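Local coordinates for protein probable M18 family aminopeptidase 1 (Thermotoga maritima, PDB 2GLF) that probably removes N-terminal residues from peptides as a metal-dependent aminopeptidase of the M18 family, at residues Val90-Ser95 / Ser324-Ala329; Tyr246-Arg251 / Glu429-Ala434; Ala330-Tyr335 / Ala420-His425. All blocks are in the same frame, centred on the assembly; numbering follows the deposited sequence.

Interaction 1 (Val90-Ser95 / Ser324-Ala329); sequences VAHIDS and SGDVCA. With MN (manganese (II) ion), chain E.
H92 and D326 close on the same manganese ion, H92 from the end of its strand and D326 from the break in strand 321-329. H92 brings in NE2 at 2.4 Å. D326 grips the metal with both carboxylate oxygens, OD2 lying 2.4 Å from the manganese and OD1 slightly farther. The imidazole and carboxylate planes are turned 77° from each other, with D326 OD1 at the edge of the ring and near its plane, 3.7 Å from H92 NE2. A water and D249 OD1 complete its coordination in the model.

One shell out, the imidazole is held from its other nitrogen. H92 ND1 gives two weak hydrogen bonds, to the backbone O and to OD2 of D94, which would check rotation of the ring about its link to CB. With CG between the backbone N and the carbonyl carbon (chi1 70°), the ring can face the metal and D94 at once. D94 OD1 is itself held by Y119 and by the amide of E279. On the other ligand, V327 N donates to D326 OD2 at 2.8 Å, from the anti side and 30° out of the carboxylate plane, so this oxygen serves both metal and backbone.

Behind the ligands lies the sheet itself. V90 and S324 form a parallel bridge, G325 N donates to V90 O at 2.6 Å, and the methyl of A91 rests against G325 O. Adjacent parallel strands thus bring a histidine and an aspartate together, an arrangement characteristic of the dinuclear metal centre of the zinc exopeptidase clan.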
loop_
_atom_site.group_PDB
_atom_site.type_symbol
_atom_site.label_atom_id
_atom_site.label_comp_id
_atom_site.label_asym_id
_atom_site.label_seq_id
_atom_site.Cartn_x
_atom_site.Cartn_y
_atom_site.Cartn_z
ATOM N N VAL A 90 42.637 21.940 -17.609
ATOM C CA VAL A 90 41.742 21.352 -18.601
ATOM C C VAL A 90 40.275 21.545 -18.281
ATOM O O VAL A 90 39.884 21.583 -17.112
ATOM C CB VAL A 90 42.002 19.845 -18.751
ATOM C CG1 VAL A 90 43.429 19.618 -19.180
ATOM C CG2 VAL A 90 41.723 19.132 -17.435
ATOM N N ALA A 91 39.467 21.660 -19.330
ATOM C CA ALA A 91 38.029 21.838 -19.182
ATOM C C ALA A 91 37.279 21.205 -20.352
ATOM O O ALA A 91 37.890 20.699 -21.294
ATOM C CB ALA A 91 37.698 23.316 -19.090
ATOM N N HIS A 92 35.952 21.215 -20.280
ATOM C CA HIS A 92 35.135 20.659 -21.350
ATOM C C HIS A 92 34.244 21.750 -21.934
ATOM O O HIS A 92 33.807 22.659 -21.228
ATOM C CB HIS A 92 34.310 19.460 -20.849
ATOM C CG HIS A 92 33.206 19.807 -19.894
ATOM N ND1 HIS A 92 31.923 20.095 -20.314
ATOM C CD2 HIS A 92 33.172 19.826 -18.539
ATOM C CE1 HIS A 92 31.146 20.270 -19.258
ATOM N NE2 HIS A 92 31.879 20.112 -18.169
ATOM N N ILE A 93 33.997 21.672 -23.235
ATOM C CA ILE A 93 33.192 22.679 -23.889
ATOM C C ILE A 93 31.841 22.176 -24.371
ATOM O O ILE A 93 31.130 22.887 -25.079
ATOM C CB ILE A 93 33.967 23.328 -25.060
ATOM C CG1 ILE A 93 34.501 22.256 -26.006
ATOM C CG2 ILE A 93 35.118 24.157 -24.521
ATOM C CD1 ILE A 93 35.254 22.820 -27.184
ATOM N N ASP A 94 31.475 20.957 -23.992
ATOM C CA ASP A 94 30.166 20.441 -24.372
ATOM C C ASP A 94 29.226 20.748 -23.201
ATOM O O ASP A 94 29.666 20.807 -22.050
ATOM C CB ASP A 94 30.217 18.933 -24.621
ATOM C CG ASP A 94 30.607 18.150 -23.388
ATOM O OD1 ASP A 94 29.926 17.145 -23.086
ATOM O OD2 ASP A 94 31.597 18.536 -22.723
ATOM N N SER A 95 27.944 20.960 -23.487
ATOM C CA SER A 95 26.968 21.266 -22.443
ATOM C C SER A 95 25.646 20.560 -22.679
ATOM O O SER A 95 25.280 20.287 -23.821
ATOM C CB SER A 95 26.701 22.768 -22.383
ATOM O OG SER A 95 27.809 23.466 -21.862
ATOM N N SER A 324 42.073 20.497 -12.976
ATOM C CA SER A 324 40.817 20.106 -13.598
ATOM C C SER A 324 39.858 21.289 -13.446
ATOM O O SER A 324 39.293 21.503 -12.374
ATOM C CB SER A 324 40.257 18.875 -12.886
ATOM O OG SER A 324 39.032 18.464 -13.459
ATOM N N GLY A 325 39.686 22.060 -14.513
ATOM C CA GLY A 325 38.811 23.217 -14.443
ATOM C C GLY A 325 37.338 22.949 -14.708
ATOM O O GLY A 325 36.909 22.903 -15.862
ATOM N N ASP A 326 36.565 22.770 -13.640
ATOM C CA ASP A 326 35.132 22.528 -13.755
ATOM C C ASP A 326 34.417 23.214 -12.589
ATOM O O ASP A 326 35.025 23.506 -11.563
ATOM C CB ASP A 326 34.839 21.026 -13.769
ATOM C CG ASP A 326 33.538 20.690 -14.485
ATOM O OD1 ASP A 326 33.301 19.500 -14.766
ATOM O OD2 ASP A 326 32.751 21.612 -14.771
ATOM N N VAL A 327 33.126 23.469 -12.756
ATOM C CA VAL A 327 32.323 24.160 -11.750
ATOM C C VAL A 327 31.780 23.276 -10.639
ATOM O O VAL A 327 31.586 22.076 -10.820
ATOM C CB VAL A 327 31.112 24.839 -12.408
ATOM C CG1 VAL A 327 31.566 25.816 -13.487
ATOM C CG2 VAL A 327 30.205 23.775 -13.008
ATOM N N CYS A 328 31.530 23.883 -9.486
ATOM C CA CYS A 328 30.963 23.163 -8.355
ATOM C C CYS A 328 29.620 23.825 -8.068
ATOM O O CYS A 328 29.234 24.774 -8.756
ATOM C CB CYS A 328 31.874 23.248 -7.128
ATOM S SG CYS A 328 32.260 24.935 -6.620
ATOM N N ALA A 329 28.911 23.331 -7.058
ATOM C CA ALA A 329 27.601 23.868 -6.720
ATOM C C ALA A 329 27.665 24.794 -5.523
ATOM O O ALA A 329 28.177 24.422 -4.477
ATOM C CB ALA A 329 26.641 22.725 -6.443
HETATM MN MN MN E . 31.112 20.239 -15.854
HETATM O O HOH W 1 30.353 20.889 -13.716
#

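Interaction 2 (Tyr246-Arg251 / Glu429-Ala434); sequences YGQDDR and EISSKA. With MN (manganese (II) ion), chain F; MN (manganese (II) ion), chain E.
E429 reaches from its strand to the start of helix 248-263, meeting Q248 and D249. Its CB packs loosely beside Q248 CB at 4.2 Å. CG lies anti to the carbonyl carbon (chi1 -55°) and the chain then runs extended, carrying CD to the first amides of the helix. OE1 ends 2.5 Å from D249 N in a weak hydrogen bond whose donor is not securely placed, and 2.7 Å from Q248 N. The other oxygen, OE2, lies 3.4 Å from D249 CB and accepts a hydrogen bond from the backbone N of H425.

Q248 runs the opposite way, up the strand toward S431. Its CB faces E429 OE1, and its amide end lies over S431, with CD 3.5 Å from S431 OG. An alanine here would remove the whole amide arm and would probably leave S431 OG without this polar neighbour and a gap along the strand.

The D249 carboxylate bridges the two manganese ions, OD1 at 2.3 Å from one and OD2 at 2.4 Å from the other. E429 is therefore a second-shell residue, touching the backbone of one metal ligand and of another, H425. An aspartate bridging two metals is characteristic of the co-catalytic site of this clan, consistent with an M18 aminopeptidase.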
loop_
_atom_site.group_PDB
_atom_site.type_symbol
_atom_site.label_atom_id
_atom_site.label_comp_id
_atom_site.label_asym_id
_atom_site.label_seq_id
_atom_site.Cartn_x
_atom_site.Cartn_y
_atom_site.Cartn_z
ATOM N N TYR A 246 23.513 30.441 -20.402
ATOM C CA TYR A 246 23.441 29.026 -20.696
ATOM C C TYR A 246 24.816 28.462 -20.991
ATOM O O TYR A 246 25.642 29.109 -21.638
ATOM C CB TYR A 246 22.556 28.772 -21.912
ATOM C CG TYR A 246 22.803 27.428 -22.556
ATOM C CD1 TYR A 246 22.293 26.264 -21.995
ATOM C CD2 TYR A 246 23.584 27.321 -23.701
ATOM C CE1 TYR A 246 22.552 25.028 -22.554
ATOM C CE2 TYR A 246 23.853 26.089 -24.268
ATOM C CZ TYR A 246 23.331 24.943 -23.690
ATOM O OH TYR A 246 23.574 23.709 -24.261
ATOM N N GLY A 247 25.048 27.246 -20.512
ATOM C CA GLY A 247 26.299 26.568 -20.774
ATOM C C GLY A 247 27.470 27.058 -19.974
ATOM O O GLY A 247 28.618 26.768 -20.320
ATOM N N GLN A 248 27.209 27.805 -18.911
ATOM C CA GLN A 248 28.310 28.275 -18.094
ATOM C C GLN A 248 29.015 27.060 -17.524
ATOM O O GLN A 248 30.171 27.147 -17.103
ATOM C CB GLN A 248 27.819 29.182 -16.971
ATOM C CG GLN A 248 27.721 30.627 -17.404
ATOM C CD GLN A 248 27.355 31.549 -16.273
ATOM O OE1 GLN A 248 26.237 31.503 -15.756
ATOM N NE2 GLN A 248 28.299 32.395 -15.874
ATOM N N ASP A 249 28.322 25.920 -17.525
ATOM C CA ASP A 249 28.928 24.703 -17.016
ATOM C C ASP A 249 30.147 24.402 -17.866
ATOM O O ASP A 249 30.064 23.782 -18.929
ATOM C CB ASP A 249 27.980 23.511 -17.060
ATOM C CG ASP A 249 28.561 22.278 -16.353
ATOM O OD1 ASP A 249 29.787 22.043 -16.447
ATOM O OD2 ASP A 249 27.791 21.526 -15.717
ATOM N N ASP A 250 31.266 24.905 -17.362
ATOM C CA ASP A 250 32.599 24.767 -17.910
ATOM C C ASP A 250 33.090 25.647 -19.032
ATOM O O ASP A 250 34.290 25.668 -19.297
ATOM C CB ASP A 250 32.890 23.321 -18.238
ATOM C CG ASP A 250 34.182 22.879 -17.625
ATOM O OD1 ASP A 250 34.416 23.256 -16.456
ATOM O OD2 ASP A 250 34.961 22.177 -18.295
ATOM N N ARG A 251 32.207 26.367 -19.710
ATOM C CA ARG A 251 32.723 27.265 -20.735
ATOM C C ARG A 251 33.246 28.440 -19.917
ATOM O O ARG A 251 34.032 29.253 -20.399
ATOM C CB ARG A 251 31.633 27.710 -21.722
ATOM C CG ARG A 251 31.020 26.546 -22.483
ATOM C CD ARG A 251 30.549 26.920 -23.873
ATOM N NE ARG A 251 30.184 25.715 -24.610
ATOM C CZ ARG A 251 28.958 25.211 -24.671
ATOM N NH1 ARG A 251 27.961 25.813 -24.045
ATOM N NH2 ARG A 251 28.732 24.091 -25.340
ATOM N N GLU A 429 22.150 29.172 -16.157
ATOM C CA GLU A 429 22.967 29.021 -14.955
ATOM C C GLU A 429 23.417 30.380 -14.429
ATOM O O GLU A 429 23.491 31.353 -15.174
ATOM C CB GLU A 429 24.182 28.139 -15.252
ATOM C CG GLU A 429 23.808 26.788 -15.839
ATOM C CD GLU A 429 25.015 25.958 -16.237
ATOM O OE1 GLU A 429 25.964 26.528 -16.819
ATOM O OE2 GLU A 429 25.009 24.731 -15.987
ATOM N N ILE A 430 23.711 30.435 -13.135
ATOM C CA ILE A 430 24.141 31.667 -12.486
ATOM C C ILE A 430 25.521 31.509 -11.839
ATOM O O ILE A 430 25.791 30.521 -11.148
ATOM C CB ILE A 430 23.102 32.110 -11.396
ATOM C CG1 ILE A 430 22.274 33.293 -11.895
ATOM C CG2 ILE A 430 23.806 32.539 -10.125
ATOM C CD1 ILE A 430 21.390 32.990 -13.050
ATOM N N SER A 431 26.389 32.491 -12.074
ATOM C CA SER A 431 27.733 32.506 -11.507
ATOM C C SER A 431 28.014 33.923 -11.028
ATOM O O SER A 431 27.303 34.855 -11.393
ATOM C CB SER A 431 28.768 32.115 -12.560
ATOM O OG SER A 431 28.867 33.111 -13.562
ATOM N N SER A 432 29.050 34.083 -10.215
ATOM C CA SER A 432 29.425 35.394 -9.692
ATOM C C SER A 432 30.481 36.063 -10.577
ATOM O O SER A 432 31.392 35.398 -11.071
ATOM C CB SER A 432 29.970 35.238 -8.272
ATOM O OG SER A 432 30.607 36.420 -7.831
ATOM N N LYS A 433 30.358 37.370 -10.793
ATOM C CA LYS A 433 31.343 38.095 -11.599
ATOM C C LYS A 433 32.680 38.079 -10.867
ATOM O O LYS A 433 33.735 37.955 -11.487
ATOM C CB LYS A 433 30.922 39.551 -11.818
ATOM C CG LYS A 433 29.813 39.742 -12.816
ATOM C CD LYS A 433 29.431 41.198 -12.911
ATOM C CE LYS A 433 28.312 41.397 -13.914
ATOM N NZ LYS A 433 27.941 42.834 -14.028
ATOM N N ALA A 434 32.625 38.214 -9.545
ATOM C CA ALA A 434 33.834 38.205 -8.727
ATOM C C ALA A 434 34.554 36.856 -8.823
ATOM O O ALA A 434 35.780 36.810 -8.922
ATOM C CB ALA A 434 33.489 38.519 -7.268
HETATM MN MN MN F . 27.967 19.182 -16.263
HETATM MN MN MN E . 31.112 20.239 -15.854
HETATM O O HOH W 1 30.353 20.889 -13.716
#

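Interaction 3 (Ala330-Tyr335 / Ala420-His425); sequences AVNPPY and ALLGMH. With MN (manganese (II) ion), chain F.
The methyl of A330 sits between A420 and L422, touched on one flank by A420 CB at 3.4 Å and on the other by L422 CD1 at 3.3 Å. At A330 CB the two contacts open to about 141°, so the methyl lies between its two neighbours. A420 meets it methyl to methyl. L422 comes instead with one branch, CD1, which also lies 3.7 Å from V331 O.

L421, between these two, points its side chain the other way and contributes its carbonyl. A330 N donates to L421 O at 3.0 Å, nearly straight at the hydrogen (171°), but from 40° above the carbonyl plane. Farther along, the loop tightens: Y335 N bonds back to N332 O, and P334 CB lies over one face of the Y335 ring while N332 CB is at its edge.

At the opposite end of 420-425, H425 NE2 binds a manganese ion at 2.4 Å; its ND1 is engaged by G121 O, and H167 of the second subunit makes an edge-to-face contact with the ring. I187 of that subunit packs on L422. Within the chain, A330 and A420 lie where strands 321-329 and 414-421 run out side by side in the mixed sheet, with L421 packing on V327, in the break of strand 321-329, and on S431 of strand 429-432.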
loop_
_atom_site.group_PDB
_atom_site.type_symbol
_atom_site.label_atom_id
_atom_site.label_comp_id
_atom_site.label_asym_id
_atom_site.label_seq_id
_atom_site.Cartn_x
_atom_site.Cartn_y
_atom_site.Cartn_z
ATOM N N ALA A 330 27.157 26.007 -5.685
ATOM C CA ALA A 330 27.138 26.980 -4.599
ATOM C C ALA A 330 25.880 26.692 -3.779
ATOM O O ALA A 330 24.996 25.974 -4.252
ATOM C CB ALA A 330 27.091 28.383 -5.164
ATOM N N VAL A 331 25.778 27.221 -2.562
ATOM C CA VAL A 331 24.577 26.934 -1.785
ATOM C C VAL A 331 23.420 27.747 -2.331
ATOM O O VAL A 331 23.536 28.953 -2.549
ATOM C CB VAL A 331 24.733 27.241 -0.268
ATOM C CG1 VAL A 331 25.910 26.471 0.310
ATOM C CG2 VAL A 331 24.908 28.710 -0.056
ATOM N N ASN A 332 22.313 27.056 -2.578
ATOM C CA ASN A 332 21.089 27.654 -3.088
ATOM C C ASN A 332 20.209 27.729 -1.839
ATOM O O ASN A 332 19.539 26.763 -1.481
ATOM C CB ASN A 332 20.494 26.719 -4.137
ATOM C CG ASN A 332 19.485 27.391 -5.019
ATOM O OD1 ASN A 332 19.417 27.106 -6.209
ATOM N ND2 ASN A 332 18.684 28.275 -4.448
ATOM N N PRO A 333 20.203 28.886 -1.160
ATOM C CA PRO A 333 19.428 29.106 0.064
ATOM C C PRO A 333 18.215 28.195 0.320
ATOM O O PRO A 333 18.241 27.370 1.236
ATOM C CB PRO A 333 19.068 30.583 -0.027
ATOM C CG PRO A 333 20.278 31.155 -0.645
ATOM C CD PRO A 333 20.585 30.179 -1.762
ATOM N N PRO A 334 17.146 28.319 -0.486
ATOM C CA PRO A 334 15.971 27.466 -0.263
ATOM C C PRO A 334 16.267 25.970 -0.177
ATOM O O PRO A 334 15.498 25.215 0.423
ATOM C CB PRO A 334 15.067 27.805 -1.448
ATOM C CG PRO A 334 16.054 28.178 -2.525
ATOM C CD PRO A 334 17.029 29.043 -1.764
ATOM N N TYR A 335 17.380 25.549 -0.775
ATOM C CA TYR A 335 17.768 24.145 -0.777
ATOM C C TYR A 335 19.110 23.928 -0.091
ATOM O O TYR A 335 19.850 23.003 -0.430
ATOM C CB TYR A 335 17.837 23.625 -2.210
ATOM C CG TYR A 335 16.684 24.084 -3.067
ATOM C CD1 TYR A 335 16.868 25.064 -4.040
ATOM C CD2 TYR A 335 15.405 23.551 -2.901
ATOM C CE1 TYR A 335 15.808 25.504 -4.829
ATOM C CE2 TYR A 335 14.337 23.983 -3.685
ATOM C CZ TYR A 335 14.546 24.960 -4.646
ATOM O OH TYR A 335 13.502 25.403 -5.429
ATOM N N ALA A 420 31.717 28.407 -8.305
ATOM C CA ALA A 420 30.487 27.762 -7.855
ATOM C C ALA A 420 29.294 28.310 -8.630
ATOM O O ALA A 420 29.205 29.517 -8.858
ATOM C CB ALA A 420 30.291 28.000 -6.362
ATOM N N LEU A 421 28.378 27.430 -9.031
ATOM C CA LEU A 421 27.201 27.861 -9.788
ATOM C C LEU A 421 25.876 27.525 -9.117
ATOM O O LEU A 421 25.772 26.594 -8.321
ATOM C CB LEU A 421 27.172 27.230 -11.188
ATOM C CG LEU A 421 28.290 27.419 -12.201
ATOM C CD1 LEU A 421 27.863 26.769 -13.493
ATOM C CD2 LEU A 421 28.574 28.886 -12.419
ATOM N N LEU A 422 24.859 28.297 -9.479
ATOM C CA LEU A 422 23.511 28.106 -8.984
ATOM C C LEU A 422 22.695 27.650 -10.189
ATOM O O LEU A 422 22.789 28.237 -11.256
ATOM C CB LEU A 422 22.977 29.424 -8.432
ATOM C CG LEU A 422 22.826 29.515 -6.909
ATOM C CD1 LEU A 422 23.989 28.838 -6.217
ATOM C CD2 LEU A 422 22.715 30.971 -6.501
ATOM N N GLY A 423 21.918 26.586 -10.028
ATOM C CA GLY A 423 21.119 26.090 -11.132
ATOM C C GLY A 423 21.953 25.450 -12.230
ATOM O O GLY A 423 21.700 25.658 -13.423
HETATM N N MSE A 424 22.955 24.670 -11.842
HETATM C CA MSE A 424 23.798 24.005 -12.827
HETATM C C MSE A 424 22.920 23.130 -13.739
HETATM O O MSE A 424 21.969 22.505 -13.284
HETATM C CB MSE A 424 24.853 23.153 -12.116
HETATM C CG MSE A 424 26.047 22.767 -12.982
HETATM SE SE MSE A 424 27.393 21.732 -12.016
HETATM C CE MSE A 424 27.408 20.113 -13.091
ATOM N N HIS A 425 23.251 23.108 -15.027
ATOM C CA HIS A 425 22.531 22.346 -16.050
ATOM C C HIS A 425 21.204 22.935 -16.515
ATOM O O HIS A 425 20.599 22.428 -17.456
ATOM C CB HIS A 425 22.318 20.901 -15.619
ATOM C CG HIS A 425 23.544 20.059 -15.749
ATOM N ND1 HIS A 425 23.499 18.686 -15.838
ATOM C CD2 HIS A 425 24.851 20.397 -15.827
ATOM C CE1 HIS A 425 24.724 18.214 -15.970
ATOM N NE2 HIS A 425 25.563 19.233 -15.966
HETATM MN MN MN F . 27.967 19.182 -16.263
#

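In the fold
Interactions 1 and 2 share a manganese ion and a water, interactions 2 and 3 share the other manganese, and the two metals stand 3.3 Å apart. The 246-251 segment also braces interaction 1 from beside it: D250 OD2 lies 2.4 Å from H92 N, a probable hydrogen bond. Interaction 3 ties into both others by backbone, L421 N meeting C328 O at 2.8 Å and L422 N meeting I430 O at 2.9 Å. V327 CG2 and the selenium of M424, 3.6 Å apart, pack beside the site. Interaction 2 has its centre about 10 Å from that of interaction 1 and about 11 Å from that of interaction 3.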